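Local coordinates for protein DNA primase (Helicobacter pylori, PDB 4EHS) that synthesises the short RNA primers used by DNA polymerase in replication and, through the C-terminal domain described here, binds the replicative helicase DnaB, at residues 38-43 with 94-99; 98-103 with 142-147. All blocks are in the same frame, centred on the assembly; numbering follows the deposited sequence.

Contact 1. Residues 38-43 with 94-99; sequences IRYLLE and GGFEKE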
loop_
_atom_site.group_PDB
_atom_site.type_symbol
_atom_site.label_atom_id
_atom_site.label_comp_id
_atom_site.label_asym_id
_atom_site.label_seq_id
_atom_site.Cartn_x
_atom_site.Cartn_y
_atom_site.Cartn_z
ATOM N N ILE A 38 -11.475 -9.998 -10.332
ATOM C CA ILE A 38 -10.595 -11.132 -10.449
ATOM C C ILE A 38 -10.679 -11.728 -11.863
ATOM O O ILE A 38 -9.691 -12.260 -12.403
ATOM C CB ILE A 38 -10.905 -12.159 -9.360
ATOM C CG1 ILE A 38 -10.495 -11.542 -7.984
ATOM C CG2 ILE A 38 -10.075 -13.446 -9.574
ATOM C CD1 ILE A 38 -11.024 -12.347 -6.808
ATOM N N ARG A 39 -11.905 -11.685 -12.393
ATOM C CA ARG A 39 -12.095 -12.250 -13.773
ATOM C C ARG A 39 -11.220 -11.474 -14.805
ATOM O O ARG A 39 -10.591 -12.063 -15.752
ATOM C CB ARG A 39 -13.613 -12.195 -14.114
ATOM C CG ARG A 39 -13.773 -12.783 -15.559
ATOM C CD ARG A 39 -13.347 -14.250 -15.640
ATOM N NE ARG A 39 -13.750 -14.619 -17.021
ATOM C CZ ARG A 39 -14.924 -15.165 -17.283
ATOM N NH1 ARG A 39 -15.681 -15.676 -16.281
ATOM N NH2 ARG A 39 -15.280 -15.319 -18.585
ATOM N N TYR A 40 -11.180 -10.153 -14.670
ATOM C CA TYR A 40 -10.277 -9.341 -15.506
ATOM C C TYR A 40 -8.828 -9.807 -15.313
ATOM O O TYR A 40 -8.079 -9.943 -16.301
ATOM C CB TYR A 40 -10.304 -7.892 -15.117
ATOM C CG TYR A 40 -11.373 -7.057 -15.826
ATOM C CD1 TYR A 40 -11.189 -6.657 -17.134
ATOM C CD2 TYR A 40 -12.539 -6.690 -15.170
ATOM C CE1 TYR A 40 -12.151 -5.849 -17.800
ATOM C CE2 TYR A 40 -13.511 -5.898 -15.815
ATOM C CZ TYR A 40 -13.325 -5.521 -17.167
ATOM O OH TYR A 40 -14.262 -4.739 -17.811
ATOM N N LEU A 41 -8.399 -9.971 -14.057
ATOM C CA LEU A 41 -7.006 -10.485 -13.798
ATOM C C LEU A 41 -6.756 -11.886 -14.376
ATOM O O LEU A 41 -5.631 -12.186 -14.831
ATOM C CB LEU A 41 -6.738 -10.548 -12.292
ATOM C CG LEU A 41 -7.152 -9.252 -11.583
ATOM C CD1 LEU A 41 -6.768 -9.508 -10.137
ATOM C CD2 LEU A 41 -6.468 -7.951 -12.042
ATOM N N LEU A 42 -7.769 -12.733 -14.373
ATOM C CA LEU A 42 -7.619 -14.059 -14.987
ATOM C C LEU A 42 -7.458 -13.968 -16.511
ATOM O O LEU A 42 -6.769 -14.831 -17.136
ATOM C CB LEU A 42 -8.857 -14.920 -14.651
ATOM C CG LEU A 42 -8.798 -15.487 -13.224
ATOM C CD1 LEU A 42 -10.243 -15.980 -12.913
ATOM C CD2 LEU A 42 -7.811 -16.675 -13.077
ATOM N N GLU A 43 -8.172 -13.044 -17.128
ATOM C CA GLU A 43 -8.163 -12.961 -18.608
ATOM C C GLU A 43 -6.930 -12.226 -19.107
ATOM O O GLU A 43 -6.461 -12.470 -20.239
ATOM C CB GLU A 43 -9.398 -12.266 -19.160
ATOM C CG GLU A 43 -10.625 -13.153 -18.881
ATOM C CD GLU A 43 -11.577 -13.372 -20.054
ATOM O OE1 GLU A 43 -11.364 -12.810 -21.149
ATOM O OE2 GLU A 43 -12.668 -13.999 -19.809
ATOM N N GLY A 94 -10.954 -1.751 -21.911
ATOM C CA GLY A 94 -10.769 -0.496 -21.165
ATOM C C GLY A 94 -11.626 -0.380 -19.923
ATOM O O GLY A 94 -11.748 0.674 -19.369
ATOM N N GLY A 95 -12.253 -1.463 -19.492
ATOM C CA GLY A 95 -13.183 -1.380 -18.387
ATOM C C GLY A 95 -12.614 -1.761 -17.032
ATOM O O GLY A 95 -13.276 -1.497 -16.022
ATOM N N PHE A 96 -11.397 -2.342 -16.995
ATOM C CA PHE A 96 -10.829 -2.874 -15.736
ATOM C C PHE A 96 -10.602 -1.786 -14.654
ATOM O O PHE A 96 -10.962 -1.972 -13.470
ATOM C CB PHE A 96 -9.462 -3.463 -15.995
ATOM C CG PHE A 96 -8.776 -3.942 -14.742
ATOM C CD1 PHE A 96 -9.350 -4.968 -13.971
ATOM C CD2 PHE A 96 -7.585 -3.297 -14.288
ATOM C CE1 PHE A 96 -8.727 -5.388 -12.797
ATOM C CE2 PHE A 96 -6.982 -3.730 -13.131
ATOM C CZ PHE A 96 -7.549 -4.731 -12.385
ATOM N N GLU A 97 -9.926 -0.699 -15.048
ATOM C CA GLU A 97 -9.571 0.270 -14.037
ATOM C C GLU A 97 -10.754 0.899 -13.335
ATOM O O GLU A 97 -10.661 1.183 -12.154
ATOM C CB GLU A 97 -8.667 1.364 -14.615
ATOM C CG GLU A 97 -7.310 0.772 -14.774
ATOM C CD GLU A 97 -6.266 1.786 -15.207
ATOM O OE1 GLU A 97 -6.407 3.002 -14.830
ATOM O OE2 GLU A 97 -5.270 1.326 -15.834
ATOM N N LYS A 98 -11.870 1.113 -14.014
ATOM C CA LYS A 98 -13.071 1.630 -13.327
ATOM C C LYS A 98 -13.584 0.647 -12.266
ATOM O O LYS A 98 -13.986 1.061 -11.197
ATOM C CB LYS A 98 -14.159 1.897 -14.350
ATOM C CG LYS A 98 -15.482 2.334 -13.781
ATOM C CD LYS A 98 -16.551 2.048 -14.826
ATOM C CE LYS A 98 -17.855 2.795 -14.597
ATOM N NZ LYS A 98 -18.851 1.933 -13.904
ATOM N N GLU A 99 -13.537 -0.669 -12.535
ATOM C CA GLU A 99 -13.998 -1.626 -11.539
ATOM C C GLU A 99 -12.963 -1.752 -10.438
ATOM O O GLU A 99 -13.363 -1.918 -9.300
ATOM C CB GLU A 99 -14.175 -3.025 -12.134
ATOM C CG GLU A 99 -15.034 -3.129 -13.411
ATOM C CD GLU A 99 -16.382 -2.455 -13.310
ATOM O OE1 GLU A 99 -16.833 -2.168 -12.181
ATOM O OE2 GLU A 99 -17.000 -2.189 -14.400
HETATM O O HOH W 1 -16.489 -4.255 -16.576
#
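Tyr40 OH is linked to the carboxylate of Glu99 through one bridging water, which lies 2.6 Å from Tyr40 OH and donates to Glu99 OE2 at 3.0 Å. The same hydroxyl is hydrogen-bonded directly to Lys92 N in the loop leading to helix 96-117. The water sits in the plane of the phenol ring. Above the ring, Phe96 CA stands 3.8 Å from the Tyr40 centroid and 8° off the ring normal, a CH-pi contact. With Phe96 CG anti to the backbone N (chi1 176°), the phenyl group is carried back along the tyrosine toward its root. There its edge is directed at the Tyr40 face in an offset edge-to-face pair, centroids 5.5 Å apart and planes at 61°. Phe96 CD1 comes within 3.3 Å of Tyr40 CB, while Leu41, crossing the phenyl group at about a right angle, brings CD2 to 3.4 Å from Phe96 CZ. Leu47 of helix 45-51 touches both Leu41 and Phe96. The five residues in contact are all buried, and the edge-to-face Tyr-Phe pair with its CH-pi contact joins helix 30-43 to the start of helix 96-117 in the all-helical, helicase-binding C-terminal domain.

Contact 2. Residues 98-103 with 142-147; sequences KELRLL and GELVAI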
loop_
_atom_site.group_PDB
_atom_site.type_symbol
_atom_site.label_atom_id
_atom_site.label_comp_id
_atom_site.label_asym_id
_atom_site.label_seq_id
_atom_site.Cartn_x
_atom_site.Cartn_y
_atom_site.Cartn_z
ATOM N N LYS A 98 -11.870 1.113 -14.014
ATOM C CA LYS A 98 -13.071 1.630 -13.327
ATOM C C LYS A 98 -13.584 0.647 -12.266
ATOM O O LYS A 98 -13.986 1.061 -11.197
ATOM C CB LYS A 98 -14.159 1.897 -14.350
ATOM C CG LYS A 98 -15.482 2.334 -13.781
ATOM C CD LYS A 98 -16.551 2.048 -14.826
ATOM C CE LYS A 98 -17.855 2.795 -14.597
ATOM N NZ LYS A 98 -18.851 1.933 -13.904
ATOM N N GLU A 99 -13.537 -0.669 -12.535
ATOM C CA GLU A 99 -13.998 -1.626 -11.539
ATOM C C GLU A 99 -12.963 -1.752 -10.438
ATOM O O GLU A 99 -13.363 -1.918 -9.300
ATOM C CB GLU A 99 -14.175 -3.025 -12.134
ATOM C CG GLU A 99 -15.034 -3.129 -13.411
ATOM C CD GLU A 99 -16.382 -2.455 -13.310
ATOM O OE1 GLU A 99 -16.833 -2.168 -12.181
ATOM O OE2 GLU A 99 -17.000 -2.189 -14.400
ATOM N N LEU A 100 -11.654 -1.643 -10.756
ATOM C CA LEU A 100 -10.653 -1.693 -9.655
ATOM C C LEU A 100 -10.867 -0.445 -8.750
ATOM O O LEU A 100 -10.879 -0.523 -7.480
ATOM C CB LEU A 100 -9.213 -1.758 -10.241
ATOM C CG LEU A 100 -8.136 -1.747 -9.154
ATOM C CD1 LEU A 100 -8.182 -2.898 -8.144
ATOM C CD2 LEU A 100 -6.796 -1.680 -9.914
ATOM N N ARG A 101 -11.089 0.687 -9.378
ATOM C CA ARG A 101 -11.281 1.908 -8.599
ATOM C C ARG A 101 -12.524 1.784 -7.693
ATOM O O ARG A 101 -12.529 2.222 -6.531
ATOM C CB ARG A 101 -11.394 3.159 -9.521
ATOM C CG ARG A 101 -10.084 3.797 -9.987
ATOM C CD ARG A 101 -10.233 5.272 -10.528
ATOM N NE ARG A 101 -11.347 5.377 -11.446
ATOM C CZ ARG A 101 -11.319 4.990 -12.735
ATOM N NH1 ARG A 101 -10.190 4.562 -13.298
ATOM N NH2 ARG A 101 -12.439 5.093 -13.472
ATOM N N LEU A 102 -13.591 1.170 -8.202
ATOM C CA LEU A 102 -14.791 1.038 -7.368
ATOM C C LEU A 102 -14.587 0.086 -6.212
ATOM O O LEU A 102 -15.046 0.377 -5.136
ATOM C CB LEU A 102 -15.948 0.574 -8.291
ATOM C CG LEU A 102 -17.304 0.449 -7.614
ATOM C CD1 LEU A 102 -17.728 1.839 -7.197
ATOM C CD2 LEU A 102 -18.333 -0.227 -8.587
ATOM N N LEU A 103 -13.825 -1.009 -6.416
ATOM C CA LEU A 103 -13.526 -1.902 -5.339
ATOM C C LEU A 103 -12.738 -1.182 -4.230
ATOM O O LEU A 103 -13.051 -1.325 -3.033
ATOM C CB LEU A 103 -12.680 -3.079 -5.863
ATOM C CG LEU A 103 -12.402 -4.147 -4.809
ATOM C CD1 LEU A 103 -13.674 -4.867 -4.518
ATOM C CD2 LEU A 103 -11.395 -5.088 -5.473
ATOM N N GLY A 142 -10.948 10.037 -10.305
ATOM C CA GLY A 142 -10.390 9.048 -11.241
ATOM C C GLY A 142 -8.988 8.483 -11.000
ATOM O O GLY A 142 -8.443 7.818 -11.894
ATOM N N GLU A 143 -8.373 8.753 -9.832
ATOM C CA GLU A 143 -7.011 8.273 -9.551
ATOM C C GLU A 143 -7.071 6.963 -8.782
ATOM O O GLU A 143 -7.885 6.831 -7.889
ATOM C CB GLU A 143 -6.205 9.183 -8.603
ATOM C CG GLU A 143 -6.051 10.663 -8.876
ATOM C CD GLU A 143 -4.963 11.238 -7.994
ATOM O OE1 GLU A 143 -4.108 10.445 -7.517
ATOM O OE2 GLU A 143 -4.935 12.476 -7.791
ATOM N N LEU A 144 -6.155 6.038 -9.041
ATOM C CA LEU A 144 -6.082 4.850 -8.218
ATOM C C LEU A 144 -5.296 5.211 -6.958
ATOM O O LEU A 144 -4.377 6.086 -6.988
ATOM C CB LEU A 144 -5.348 3.715 -8.968
ATOM C CG LEU A 144 -6.224 3.014 -9.986
ATOM C CD1 LEU A 144 -5.493 2.124 -10.995
ATOM C CD2 LEU A 144 -7.168 2.138 -9.151
ATOM N N VAL A 145 -5.622 4.556 -5.859
ATOM C CA VAL A 145 -4.945 4.836 -4.569
ATOM C C VAL A 145 -4.737 3.467 -3.956
ATOM O O VAL A 145 -5.638 2.621 -3.998
ATOM C CB VAL A 145 -5.825 5.690 -3.609
ATOM C CG1 VAL A 145 -5.128 5.975 -2.286
ATOM C CG2 VAL A 145 -6.191 7.006 -4.295
ATOM N N ALA A 146 -3.542 3.240 -3.412
ATOM C CA ALA A 146 -3.170 1.973 -2.765
ATOM C C ALA A 146 -3.813 1.786 -1.411
ATOM O O ALA A 146 -3.935 2.753 -0.640
ATOM C CB ALA A 146 -1.644 1.947 -2.612
ATOM N N ILE A 147 -4.221 0.562 -1.089
ATOM C CA ILE A 147 -4.587 0.162 0.281
ATOM C C ILE A 147 -3.395 -0.473 1.029
ATOM O O ILE A 147 -3.086 -1.685 0.833
ATOM C CB ILE A 147 -5.699 -0.924 0.213
ATOM C CG1 ILE A 147 -6.849 -0.337 -0.568
ATOM C CG2 ILE A 147 -6.052 -1.493 1.606
ATOM C CD1 ILE A 147 -7.926 -1.341 -0.976
#
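This is a largely apolar contact at the surface, where the extended segment 142-147, following helix 122-140, lies against the early turns of helix 96-117. The backbones come nearest at Arg101 and Leu144, whose CA atoms are 6.0 Å apart. Leu144 provides the apolar centre with one methyl group: its CD2 is 3.5 Å from Arg101 CG and 3.9 Å from Leu100 CD2, meeting the arginine by its aliphatic stem and the other leucine by a methyl group. Leu144 crosses both side chains at about a right angle.

The arginine stem then continues along the start of the segment, where Arg101 CD lies 3.4 Å from Gly142 O. A bend at chi3 (-47°) turns the guanidinium back over its own helix, and Lys98 CA lies 3.4 Å above one face of that group, offset toward its rim. Arg101 NE stays 3.8 Å from Gly142 O, too long for a hydrogen bond, and none is found between the two segments, so this end is a van der Waals contact. Gly142 itself has positive phi (86°) and ends the preceding helix in a Schellman motif, from which the chain sets out in extended form.

Around this centre, Leu144 also touches Ile104 of helix 96-117 and Tyr54 in a loop, while Val145 packs on Ala135, Lys138 and Leu139 of helix 122-140. Farther along, Ala146 meets Ala146 of the second subunit, and Ile147 rests on Tyr107 and Phe108 of helix 96-117.

From the N terminus, helix 30-43 supplies the first half of contact 1. The chain then passes through three shorter helices, 45-51, 64-71 and 78-85, before residues 94-99 close this loop at the start of helix 96-117. Contact 2 begins on that same helix, sharing Lys98 and Glu99, and its loop runs through the rest of helix 96-117 and helix 122-140 before closing at residues 142-147. The two loops therefore follow one another, overlapping by only two residues. Their centres are 11 Å apart, and they adjoin where Glu97 OE1 meets Leu144 CD1 at 4.0 Å. Helix 96-117 thus connects the preceding helices, 30-43 to 78-85, to helix 122-140 and the extended tail after it.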